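Local coordinates for protein toluene, o-xylene monooxygenase oxygenase subunit (Pseudomonas stutzeri, PDB 2INC) that probably supports hydroxylation of toluene and o-xylene as a ferritin-like, all-helical chain of the six-chain oxygenase component of a multicomponent monooxygenase, at residues 206-218 with 278-290. Numbering follows the deposited sequence.
Sequences WDWGEAFTAINLV and LQKWVAKWEPLAD
Glu210 reaches from helix 208-237 between two tryptophans of helix 274-299 and deals with each differently. Its CG lies over the five-membered ring of Trp281, 3.8 Å from the centroid in a CH-pi contact, and the carboxylate is nearly parallel to that ring, the planes 6° apart. Trp285 instead presents its edge: NE1 donates in the ring plane to Glu210 OE2 at 2.8 Å, with an N-H...O angle of 162°, reaching the anti side somewhat out of the plane of a carboxylate steeply inclined to the indole. The syn lone pair of the same oxygen takes the salt bridge from Lys284 NZ, 2.9 Å away at the end of a fully extended chain whose CG lies against one face of Trp285. On the opposite face sits Ala214, its CB 3.7 Å from the five-membered ring centroid. The extended chain of Glu210, its CG anti to the backbone N, carries the carboxylate past Trp281 to these donors.

The six-membered end of Trp281 packs against the first helical turn, with Glu210 N over one face and CZ3 within 3.2 Å of Gly209 C. Asp207 N-caps this turn through OD2, which also bonds Ser58. Thr213 OG1 binds Gly209 O, leaving CG2 to meet Val282 CG2 at 3.7 Å. Farther along, Val218 enters a hole formed by Val282, Trp285, Glu286 and Ala289, as a knob where segments 208-218 and 278-290 cross at -50°. Arg318 bridges this region, pairing with Glu286 and the carbonyl of Leu217.

The contact thus packs helix 274-299 onto a helix of the probably ferritin-like hydroxylase fold through apolar surfaces and a buttressed ion pair: two donors hold OE2, which should restrict the carboxylate's rotation, while its negative charge is probably stabilised by both the ammonium and the indole N-H.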
loop_
_atom_site.group_PDB
_atom_site.type_symbol
_atom_site.label_atom_id
_atom_site.label_comp_id
_atom_site.label_asym_id
_atom_site.label_seq_id
_atom_site.Cartn_x
_atom_site.Cartn_y
_atom_site.Cartn_z
ATOM N N TRP B 206 32.860 -24.371 13.293
ATOM C CA TRP B 206 32.377 -23.095 13.838
ATOM C C TRP B 206 33.038 -21.852 13.242
ATOM O O TRP B 206 32.495 -20.743 13.323
ATOM C CB TRP B 206 32.495 -23.042 15.364
ATOM C CG TRP B 206 31.958 -24.196 16.093
ATOM C CD1 TRP B 206 32.660 -25.017 16.937
ATOM C CD2 TRP B 206 30.592 -24.627 16.149
ATOM N NE1 TRP B 206 31.813 -25.947 17.504
ATOM C CE2 TRP B 206 30.539 -25.728 17.039
ATOM C CE3 TRP B 206 29.400 -24.171 15.549
ATOM C CZ2 TRP B 206 29.357 -26.406 17.318
ATOM C CZ3 TRP B 206 28.229 -24.826 15.819
ATOM C CH2 TRP B 206 28.212 -25.951 16.715
ATOM N N ASP B 207 34.207 -22.040 12.642
ATOM C CA ASP B 207 34.903 -20.951 12.001
ATOM C C ASP B 207 34.032 -20.441 10.870
ATOM O O ASP B 207 33.539 -21.242 10.082
ATOM C CB ASP B 207 36.201 -21.480 11.464
ATOM C CG ASP B 207 37.009 -20.419 10.803
ATOM O OD1 ASP B 207 37.939 -19.916 11.453
ATOM O OD2 ASP B 207 36.687 -20.057 9.663
ATOM N N TRP B 208 33.833 -19.131 10.766
ATOM C CA TRP B 208 32.857 -18.653 9.788
ATOM C C TRP B 208 33.203 -19.083 8.374
ATOM O O TRP B 208 32.301 -19.501 7.595
ATOM C CB TRP B 208 32.608 -17.145 9.901
ATOM C CG TRP B 208 33.586 -16.253 9.146
ATOM C CD1 TRP B 208 34.724 -15.734 9.613
ATOM C CD2 TRP B 208 33.477 -15.844 7.778
ATOM N NE1 TRP B 208 35.351 -14.982 8.628
ATOM C CE2 TRP B 208 34.595 -15.046 7.493
ATOM C CE3 TRP B 208 32.518 -16.057 6.782
ATOM C CZ2 TRP B 208 34.785 -14.437 6.251
ATOM C CZ3 TRP B 208 32.718 -15.473 5.512
ATOM C CH2 TRP B 208 33.858 -14.691 5.266
ATOM N N GLY B 209 34.502 -19.004 8.045
ATOM C CA GLY B 209 34.962 -19.313 6.668
ATOM C C GLY B 209 34.875 -20.801 6.389
ATOM O O GLY B 209 34.504 -21.227 5.304
ATOM N N GLU B 210 35.215 -21.612 7.371
ATOM C CA GLU B 210 34.991 -23.057 7.224
ATOM C C GLU B 210 33.524 -23.421 7.093
ATOM O O GLU B 210 33.168 -24.342 6.326
ATOM C CB GLU B 210 35.587 -23.860 8.367
ATOM C CG GLU B 210 35.747 -25.298 7.882
ATOM C CD GLU B 210 36.439 -26.220 8.867
ATOM O OE1 GLU B 210 36.746 -25.786 9.998
ATOM O OE2 GLU B 210 36.682 -27.387 8.476
ATOM N N ALA B 211 32.674 -22.742 7.866
ATOM C CA ALA B 211 31.222 -22.996 7.822
ATOM C C ALA B 211 30.666 -22.681 6.477
ATOM O O ALA B 211 29.925 -23.481 5.898
ATOM C CB ALA B 211 30.474 -22.180 8.925
ATOM N N PHE B 212 31.035 -21.524 5.953
ATOM C CA PHE B 212 30.707 -21.176 4.598
ATOM C C PHE B 212 31.164 -22.216 3.569
ATOM O O PHE B 212 30.406 -22.575 2.658
ATOM C CB PHE B 212 31.265 -19.795 4.298
ATOM C CG PHE B 212 31.187 -19.398 2.836
ATOM C CD1 PHE B 212 29.971 -19.071 2.248
ATOM C CD2 PHE B 212 32.336 -19.348 2.081
ATOM C CE1 PHE B 212 29.878 -18.722 0.905
ATOM C CE2 PHE B 212 32.271 -18.992 0.714
ATOM C CZ PHE B 212 31.030 -18.669 0.143
ATOM N N THR B 213 32.422 -22.654 3.659
ATOM C CA THR B 213 32.932 -23.643 2.707
ATOM C C THR B 213 32.201 -24.958 2.882
ATOM O O THR B 213 31.656 -25.527 1.928
ATOM C CB THR B 213 34.456 -23.801 2.888
ATOM O OG1 THR B 213 35.064 -22.512 2.723
ATOM C CG2 THR B 213 35.020 -24.796 1.864
ATOM N N ALA B 214 32.127 -25.452 4.107
ATOM C CA ALA B 214 31.526 -26.732 4.300
ATOM C C ALA B 214 30.068 -26.749 3.877
ATOM O O ALA B 214 29.637 -27.700 3.202
ATOM C CB ALA B 214 31.736 -27.245 5.757
ATOM N N ILE B 215 29.306 -25.708 4.222
ATOM C CA ILE B 215 27.852 -25.718 3.926
ATOM C C ILE B 215 27.574 -25.260 2.496
ATOM O O ILE B 215 26.853 -25.917 1.759
ATOM C CB ILE B 215 27.085 -24.775 4.877
ATOM C CG1 ILE B 215 27.246 -25.209 6.320
ATOM C CG2 ILE B 215 25.613 -24.716 4.475
ATOM C CD1 ILE B 215 26.695 -26.582 6.562
ATOM N N ASN B 216 28.147 -24.140 2.103
ATOM C CA ASN B 216 27.710 -23.539 0.848
ATOM C C ASN B 216 28.533 -24.037 -0.298
ATOM O O ASN B 216 28.044 -24.079 -1.462
ATOM C CB ASN B 216 27.797 -22.013 0.885
ATOM C CG ASN B 216 26.459 -21.358 1.327
ATOM O OD1 ASN B 216 25.723 -21.937 2.102
ATOM N ND2 ASN B 216 26.174 -20.161 0.829
ATOM N N LEU B 217 29.804 -24.344 -0.028
ATOM C CA LEU B 217 30.656 -24.671 -1.190
ATOM C C LEU B 217 30.710 -26.154 -1.443
ATOM O O LEU B 217 30.952 -26.570 -2.578
ATOM C CB LEU B 217 32.069 -24.061 -1.084
ATOM C CG LEU B 217 32.175 -22.530 -1.015
ATOM C CD1 LEU B 217 33.622 -22.066 -1.081
ATOM C CD2 LEU B 217 31.369 -21.907 -2.045
ATOM N N VAL B 218 30.456 -26.949 -0.404
ATOM C CA VAL B 218 30.631 -28.390 -0.513
ATOM C C VAL B 218 29.320 -29.125 -0.304
ATOM O O VAL B 218 28.868 -29.832 -1.200
ATOM C CB VAL B 218 31.723 -28.940 0.466
ATOM C CG1 VAL B 218 31.795 -30.478 0.401
ATOM C CG2 VAL B 218 33.108 -28.293 0.126
ATOM N N LEU B 278 40.874 -21.650 1.119
ATOM C CA LEU B 278 39.608 -22.208 0.635
ATOM C C LEU B 278 39.813 -23.595 0.023
ATOM O O LEU B 278 39.017 -24.515 0.269
ATOM C CB LEU B 278 38.944 -21.272 -0.356
ATOM C CG LEU B 278 38.350 -19.996 0.256
ATOM C CD1 LEU B 278 38.097 -19.022 -0.825
ATOM C CD2 LEU B 278 37.049 -20.213 1.065
ATOM N N GLN B 279 40.908 -23.779 -0.735
ATOM C CA GLN B 279 41.177 -25.095 -1.337
ATOM C C GLN B 279 41.492 -26.154 -0.326
ATOM O O GLN B 279 41.147 -27.318 -0.526
ATOM C CB GLN B 279 42.280 -24.990 -2.363
ATOM C CG GLN B 279 41.832 -24.222 -3.532
ATOM C CD GLN B 279 42.959 -24.030 -4.523
ATOM O OE1 GLN B 279 44.108 -23.797 -4.152
ATOM N NE2 GLN B 279 42.627 -24.104 -5.788
ATOM N N LYS B 280 42.106 -25.766 0.777
ATOM C CA LYS B 280 42.396 -26.711 1.846
ATOM C C LYS B 280 41.142 -27.155 2.559
ATOM O O LYS B 280 41.023 -28.313 2.993
ATOM C CB LYS B 280 43.340 -26.096 2.864
ATOM C CG LYS B 280 43.860 -27.083 3.924
ATOM C CD LYS B 280 44.746 -26.446 5.088
ATOM C CE LYS B 280 45.732 -25.342 4.616
ATOM N NZ LYS B 280 46.222 -25.526 3.192
ATOM N N TRP B 281 40.212 -26.231 2.749
ATOM C CA TRP B 281 38.929 -26.611 3.391
ATOM C C TRP B 281 38.089 -27.477 2.454
ATOM O O TRP B 281 37.516 -28.486 2.880
ATOM C CB TRP B 281 38.144 -25.355 3.798
ATOM C CG TRP B 281 38.603 -24.716 5.066
ATOM C CD1 TRP B 281 39.172 -25.330 6.158
ATOM C CD2 TRP B 281 38.446 -23.343 5.413
ATOM N NE1 TRP B 281 39.421 -24.396 7.149
ATOM C CE2 TRP B 281 38.960 -23.175 6.724
ATOM C CE3 TRP B 281 37.915 -22.230 4.743
ATOM C CZ2 TRP B 281 38.972 -21.937 7.368
ATOM C CZ3 TRP B 281 37.939 -20.989 5.393
ATOM C CH2 TRP B 281 38.472 -20.865 6.685
ATOM N N VAL B 282 38.057 -27.100 1.183
ATOM C CA VAL B 282 37.394 -27.892 0.137
ATOM C C VAL B 282 37.995 -29.314 0.137
ATOM O O VAL B 282 37.253 -30.306 0.108
ATOM C CB VAL B 282 37.455 -27.200 -1.267
ATOM C CG1 VAL B 282 37.093 -28.177 -2.379
ATOM C CG2 VAL B 282 36.468 -25.993 -1.358
ATOM N N ALA B 283 39.331 -29.429 0.264
ATOM C CA ALA B 283 39.957 -30.756 0.204
ATOM C C ALA B 283 39.643 -31.598 1.407
ATOM O O ALA B 283 39.572 -32.821 1.279
ATOM C CB ALA B 283 41.484 -30.678 -0.049
ATOM N N LYS B 284 39.398 -30.960 2.557
ATOM C CA LYS B 284 38.978 -31.677 3.784
ATOM C C LYS B 284 37.555 -32.235 3.649
ATOM O O LYS B 284 37.269 -33.354 4.096
ATOM C CB LYS B 284 39.072 -30.713 4.984
ATOM C CG LYS B 284 38.399 -31.167 6.278
ATOM C CD LYS B 284 38.469 -30.081 7.386
ATOM C CE LYS B 284 37.707 -30.582 8.601
ATOM N NZ LYS B 284 37.849 -29.722 9.787
ATOM N N TRP B 285 36.663 -31.428 3.065
ATOM C CA TRP B 285 35.204 -31.716 3.075
ATOM C C TRP B 285 34.769 -32.518 1.833
ATOM O O TRP B 285 33.851 -33.364 1.924
ATOM C CB TRP B 285 34.369 -30.415 3.287
ATOM C CG TRP B 285 34.504 -29.907 4.668
ATOM C CD1 TRP B 285 35.321 -28.902 5.114
ATOM C CD2 TRP B 285 33.851 -30.442 5.846
ATOM N NE1 TRP B 285 35.214 -28.787 6.495
ATOM C CE2 TRP B 285 34.302 -29.703 6.952
ATOM C CE3 TRP B 285 32.913 -31.446 6.046
ATOM C CZ2 TRP B 285 33.878 -29.965 8.253
ATOM C CZ3 TRP B 285 32.487 -31.723 7.358
ATOM C CH2 TRP B 285 32.959 -30.969 8.431
ATOM N N GLU B 286 35.430 -32.262 0.688
ATOM C CA GLU B 286 35.134 -32.966 -0.579
ATOM C C GLU B 286 34.980 -34.506 -0.487
ATOM O O GLU B 286 34.048 -35.064 -1.072
ATOM C CB GLU B 286 36.150 -32.580 -1.681
ATOM C CG GLU B 286 35.488 -31.981 -2.912
ATOM C CD GLU B 286 36.429 -31.854 -4.137
ATOM O OE1 GLU B 286 36.026 -31.270 -5.181
ATOM O OE2 GLU B 286 37.585 -32.340 -4.042
ATOM N N PRO B 287 35.888 -35.210 0.215
ATOM C CA PRO B 287 35.705 -36.673 0.327
ATOM C C PRO B 287 34.408 -37.132 1.025
ATOM O O PRO B 287 33.847 -38.183 0.662
ATOM C CB PRO B 287 36.894 -37.100 1.208
ATOM C CG PRO B 287 37.877 -36.023 1.097
ATOM C CD PRO B 287 37.091 -34.771 0.941
ATOM N N LEU B 288 33.950 -36.379 2.029
ATOM C CA LEU B 288 32.645 -36.684 2.687
ATOM C C LEU B 288 31.468 -36.412 1.785
ATOM O O LEU B 288 30.443 -37.093 1.885
ATOM C CB LEU B 288 32.448 -35.875 3.960
ATOM C CG LEU B 288 33.117 -36.380 5.231
ATOM C CD1 LEU B 288 32.927 -35.369 6.357
ATOM C CD2 LEU B 288 32.557 -37.724 5.639
ATOM N N ALA B 289 31.602 -35.403 0.929
ATOM C CA ALA B 289 30.587 -35.104 -0.076
ATOM C C ALA B 289 30.528 -36.220 -1.130
ATOM O O ALA B 289 29.454 -36.595 -1.572
ATOM C CB ALA B 289 30.893 -33.783 -0.770
ATOM N N ASP B 290 31.685 -36.728 -1.534
ATOM C CA ASP B 290 31.742 -37.907 -2.388
ATOM C C ASP B 290 31.033 -39.062 -1.756
ATOM O O ASP B 290 30.192 -39.660 -2.393
ATOM C CB ASP B 290 33.168 -38.288 -2.724
ATOM C CG ASP B 290 33.801 -37.310 -3.715
ATOM O OD1 ASP B 290 33.048 -36.520 -4.341
ATOM O OD2 ASP B 290 35.048 -37.333 -3.873
#